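Side-chain contacts in DUF1254 domain-containing protein (Vibrio parahaemolyticus, PDB 3U07), which is of unknown function, a probably exported protein that combines a DUF1254 and a DUF1214 region in a single chain: residues A[101-104]-A[105-109]; A[122-126]-A[127-131]. The protein carries 2 engineered substitutions. All coordinates share one frame; numbering follows the deposited sequence.

Contact 1. Residues A[101-104]-A[105-109]; sequences PDMD and EGRYW
From its CB outward, selenomethionine M103 reaches across to the indole of W109. M103 CB lies 4.0 Å from W109 CD1, and M103 CG, also near that carbon, lies 4.2 Å from R107 CD. The chain then bends at both chi2 and chi3, which folds CE back over the ring: the methyl sits 3.3 Å from the centroid of the five-membered ring of W109, 12° off the normal, a CH-pi contact. SE stays higher above the same face, completing a Met-aromatic pair that suits a flexible apolar chain beside a buried indole. W109 NE1 bonds elsewhere, to G130 O. The connection between strands 96-100 and 109-115 contains a type II beta turn from D104 to R107, with the R107 N to D104 O bond at 3.2 Å. Glycine suits position 106, where a CB would jam against the preceding carbonyl oxygen. R107 also grips D104 side-on in a salt bridge, R107 NE donating to D104 OD1 at 2.7 Å and R107 NH2 to D104 OD2 at 2.9 Å, each oxygen using its syn lone pair, with carboxylate and guanidinium planes 19° apart. R107 also pairs with D175 of helix 173-183. Water 1 links D104 O to R107 O.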
loop_
_atom_site.group_PDB
_atom_site.type_symbol
_atom_site.label_atom_id
_atom_site.label_comp_id
_atom_site.label_asym_id
_atom_site.label_seq_id
_atom_site.Cartn_x
_atom_site.Cartn_y
_atom_site.Cartn_z
ATOM N N PRO A 101 9.550 16.193 -9.593
ATOM C CA PRO A 101 10.822 16.906 -9.762
ATOM C C PRO A 101 12.025 16.030 -9.446
ATOM O O PRO A 101 11.900 15.056 -8.706
ATOM C CB PRO A 101 10.709 18.044 -8.755
ATOM C CG PRO A 101 9.954 17.390 -7.621
ATOM C CD PRO A 101 8.853 16.652 -8.375
ATOM N N ASP A 102 13.182 16.359 -10.015
ATOM C CA ASP A 102 14.386 15.609 -9.683
ATOM C C ASP A 102 14.570 15.890 -8.184
ATOM O O ASP A 102 14.378 17.025 -7.726
ATOM C CB ASP A 102 15.596 16.114 -10.480
ATOM C CG ASP A 102 15.561 15.679 -11.947
ATOM O OD1 ASP A 102 14.714 14.830 -12.301
ATOM O OD2 ASP A 102 16.384 16.178 -12.742
HETATM N N MSE A 103 14.914 14.860 -7.421
HETATM C CA MSE A 103 15.081 14.999 -5.976
HETATM C C MSE A 103 16.553 15.102 -5.612
HETATM O O MSE A 103 17.424 14.890 -6.458
HETATM C CB MSE A 103 14.461 13.792 -5.266
HETATM C CG MSE A 103 13.442 14.121 -4.175
HETATM SE SE MSE A 103 11.677 14.523 -4.869
HETATM C CE MSE A 103 11.438 12.958 -5.960
ATOM N N ASP A 104 16.830 15.419 -4.350
ATOM C CA ASP A 104 18.210 15.543 -3.894
ATOM C C ASP A 104 18.823 14.187 -3.592
ATOM O O ASP A 104 18.142 13.272 -3.125
ATOM C CB ASP A 104 18.297 16.481 -2.681
ATOM C CG ASP A 104 17.347 16.098 -1.550
ATOM O OD1 ASP A 104 16.313 15.437 -1.798
ATOM O OD2 ASP A 104 17.637 16.491 -0.400
ATOM N N GLU A 105 20.112 14.057 -3.883
ATOM C CA GLU A 105 20.824 12.804 -3.676
ATOM C C GLU A 105 20.607 12.182 -2.304
ATOM O O GLU A 105 20.683 12.864 -1.279
ATOM C CB GLU A 105 22.325 13.000 -3.903
ATOM C CG GLU A 105 23.115 11.709 -3.800
ATOM C CD GLU A 105 24.580 11.894 -4.131
ATOM O OE1 GLU A 105 25.402 11.969 -3.193
ATOM O OE2 GLU A 105 24.900 11.971 -5.335
ATOM N N GLY A 106 20.341 10.878 -2.299
ATOM C CA GLY A 106 20.136 10.165 -1.052
ATOM C C GLY A 106 18.724 10.100 -0.495
ATOM O O GLY A 106 18.411 9.184 0.261
ATOM N N ARG A 107 17.863 11.045 -0.859
ATOM C CA ARG A 107 16.508 11.041 -0.332
ATOM C C ARG A 107 15.611 9.983 -0.964
ATOM O O ARG A 107 15.467 9.924 -2.186
ATOM C CB ARG A 107 15.865 12.419 -0.498
ATOM C CG ARG A 107 14.546 12.571 0.252
ATOM C CD ARG A 107 13.934 13.938 0.031
ATOM N NE ARG A 107 14.839 15.011 0.435
ATOM C CZ ARG A 107 15.092 15.354 1.695
ATOM N NH1 ARG A 107 14.502 14.713 2.696
ATOM N NH2 ARG A 107 15.946 16.337 1.952
ATOM N N TYR A 108 15.023 9.132 -0.126
ATOM C CA TYR A 108 14.122 8.093 -0.612
ATOM C C TYR A 108 12.791 8.736 -0.993
ATOM O O TYR A 108 12.310 9.641 -0.309
ATOM C CB TYR A 108 13.847 7.039 0.466
ATOM C CG TYR A 108 12.832 5.992 0.041
ATOM C CD1 TYR A 108 13.222 4.868 -0.685
ATOM C CD2 TYR A 108 11.476 6.150 0.321
ATOM C CE1 TYR A 108 12.287 3.931 -1.128
ATOM C CE2 TYR A 108 10.529 5.215 -0.120
ATOM C CZ TYR A 108 10.945 4.111 -0.844
ATOM O OH TYR A 108 10.025 3.186 -1.296
ATOM N N TRP A 109 12.212 8.271 -2.093
ATOM C CA TRP A 109 10.913 8.761 -2.549
ATOM C C TRP A 109 10.294 7.697 -3.426
ATOM O O TRP A 109 10.999 6.865 -4.002
ATOM C CB TRP A 109 11.036 10.057 -3.351
ATOM C CG TRP A 109 11.830 9.923 -4.621
ATOM C CD1 TRP A 109 13.181 10.060 -4.764
ATOM C CD2 TRP A 109 11.317 9.628 -5.925
ATOM N NE1 TRP A 109 13.541 9.873 -6.076
ATOM C CE2 TRP A 109 12.417 9.608 -6.811
ATOM C CE3 TRP A 109 10.033 9.383 -6.430
ATOM C CZ2 TRP A 109 12.272 9.348 -8.179
ATOM C CZ3 TRP A 109 9.888 9.125 -7.789
ATOM C CH2 TRP A 109 11.002 9.112 -8.648
HETATM O O HOH W 1 16.633 10.834 -4.444
#

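Contact 2. Residues A[122-126]-A[127-131]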
loop_
_atom_site.group_PDB
_atom_site.type_symbol
_atom_site.label_atom_id
_atom_site.label_comp_id
_atom_site.label_asym_id
_atom_site.label_seq_id
_atom_site.Cartn_x
_atom_site.Cartn_y
_atom_site.Cartn_z
ATOM N N ALA A 122 2.208 0.911 -10.965
ATOM C CA ALA A 122 3.344 1.807 -11.093
ATOM C C ALA A 122 4.014 2.018 -9.745
ATOM O O ALA A 122 3.348 2.174 -8.717
ATOM C CB ALA A 122 2.920 3.142 -11.681
ATOM N N ALA A 123 5.340 2.002 -9.758
ATOM C CA ALA A 123 6.126 2.223 -8.553
ATOM C C ALA A 123 7.425 2.886 -8.986
ATOM O O ALA A 123 8.453 2.226 -9.118
ATOM C CB ALA A 123 6.419 0.894 -7.853
ATOM N N PHE A 124 7.363 4.188 -9.246
ATOM C CA PHE A 124 8.544 4.938 -9.647
ATOM C C PHE A 124 9.191 5.411 -8.357
ATOM O O PHE A 124 8.514 5.963 -7.489
ATOM C CB PHE A 124 8.154 6.147 -10.504
ATOM C CG PHE A 124 7.486 5.781 -11.797
ATOM C CD1 PHE A 124 8.193 5.109 -12.794
ATOM C CD2 PHE A 124 6.142 6.088 -12.014
ATOM C CE1 PHE A 124 7.571 4.748 -13.990
ATOM C CE2 PHE A 124 5.511 5.734 -13.205
ATOM C CZ PHE A 124 6.225 5.061 -14.198
ATOM N N SER A 125 10.493 5.197 -8.217
ATOM C CA SER A 125 11.150 5.622 -6.990
ATOM C C SER A 125 12.665 5.675 -7.059
ATOM O O SER A 125 13.292 5.206 -8.018
ATOM C CB SER A 125 10.749 4.702 -5.834
ATOM O OG SER A 125 11.672 3.641 -5.693
ATOM N N SER A 126 13.233 6.262 -6.011
ATOM C CA SER A 126 14.669 6.411 -5.844
ATOM C C SER A 126 15.370 5.055 -5.916
ATOM O O SER A 126 16.506 4.955 -6.372
ATOM C CB SER A 126 14.951 7.053 -4.485
ATOM O OG SER A 126 14.306 6.329 -3.445
ATOM N N ARG A 127 14.684 4.012 -5.460
ATOM C CA ARG A 127 15.251 2.669 -5.465
ATOM C C ARG A 127 15.717 2.269 -6.859
ATOM O O ARG A 127 16.740 1.607 -7.017
ATOM C CB ARG A 127 14.215 1.651 -4.977
ATOM C CG ARG A 127 14.754 0.237 -4.853
ATOM C CD ARG A 127 13.670 -0.745 -4.414
ATOM N NE ARG A 127 12.780 -1.125 -5.507
ATOM C CZ ARG A 127 13.062 -2.057 -6.413
ATOM N NH1 ARG A 127 14.213 -2.716 -6.362
ATOM N NH2 ARG A 127 12.190 -2.329 -7.377
ATOM N N THR A 128 14.962 2.678 -7.872
ATOM C CA THR A 128 15.306 2.316 -9.235
ATOM C C THR A 128 15.615 3.493 -10.159
ATOM O O THR A 128 16.023 3.290 -11.298
ATOM C CB THR A 128 14.178 1.449 -9.869
ATOM O OG1 THR A 128 12.923 2.130 -9.758
ATOM C CG2 THR A 128 14.077 0.103 -9.161
ATOM N N ARG A 129 15.430 4.718 -9.677
ATOM C CA ARG A 129 15.707 5.893 -10.505
ATOM C C ARG A 129 16.690 6.861 -9.854
ATOM O O ARG A 129 17.195 7.774 -10.507
ATOM C CB ARG A 129 14.417 6.668 -10.805
ATOM C CG ARG A 129 13.347 5.902 -11.547
ATOM C CD ARG A 129 12.105 6.763 -11.676
ATOM N NE ARG A 129 12.319 7.906 -12.561
ATOM C CZ ARG A 129 12.325 7.837 -13.892
ATOM N NH1 ARG A 129 12.127 6.675 -14.503
ATOM N NH2 ARG A 129 12.522 8.932 -14.615
ATOM N N GLY A 130 16.965 6.662 -8.572
ATOM C CA GLY A 130 17.858 7.577 -7.884
ATOM C C GLY A 130 17.135 8.906 -7.730
ATOM O O GLY A 130 15.967 8.951 -7.348
ATOM N N THR A 131 17.820 9.993 -8.057
ATOM C CA THR A 131 17.251 11.331 -7.948
ATOM C C THR A 131 16.322 11.718 -9.102
ATOM O O THR A 131 15.611 12.722 -9.021
ATOM C CB THR A 131 18.364 12.391 -7.917
ATOM O OG1 THR A 131 19.140 12.293 -9.120
ATOM C CG2 THR A 131 19.274 12.191 -6.710
HETATM O O HOH W 2 11.021 3.424 -11.029
HETATM O O HOH W 3 10.707 1.121 -8.149
#
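The carbonyl oxygen of S125 is gripped by two backbone N-H groups of the helical turn that follows it. R129 N donates to S125 O at 2.7 Å from within the carbonyl plane, whereas T128 N, 3.0 Å from the same S125 O, approaches from well above that plane. One residue on, G130 N bonds to S126 O at 2.8 Å. Strand 120-125 runs straight into the short helix 126-129. S125 is the N-cap: its OG accepts from R127 N at 3.0 Å, and serine suits the place because its short hydroxyl can bend back to an N-H of the first turn. At the other end G130 leaves the helical conformation with a positive phi of 70°, readily adopted by a residue without a side chain. There G130 O receives a CA-H...O contact from S126 CA at 3.2 Å.

The arginines leave in different directions. The backbone sets R129 CB beside S125 O, and chi1 of -60°, with CG anti to the carbonyl carbon, keeps CG near the same oxygen and brings R129 CD to 4.2 Å from F124 CB; beyond, the guanidinium bonds to the carbonyls of K132 and G133. R127, bent at chi3, uses NE in a salt bridge with E313, and T128 CG2 lies over the centre of one face of its guanidinium. T128 OG1 joins the strand through water: water 3 accepts from it and donates to A123 O, while water 2 donates to it at 2.6 Å and makes weak bonds to A123 O and S125 N. S125 thus serves the first turn with both its side-chain and its carbonyl oxygen, one capping R127 N and the other taking two further N-H groups, one in its plane and one well above it.

In the fold
Contacts 1 and 2 follow one another along the chain, their centres about 9 Å apart, and meet at the same end of the antiparallel sheet in which strands 109-115 and 120-125 are neighbours. Contact 1 is partly buried and relies on side chains: an apolar pair and a charged pair that faces helix 173-183. Contact 2 lies at the surface and relies mainly on backbone bonds, a serine cap and water. Besides the indole bond to G130, direct bonds tie them together: M103 N probably bonds to T131 O, and S126 OG accepts from W109 N. The loop before strand 109-115 is thus fastened to the helical turn and loop after strand 120-125.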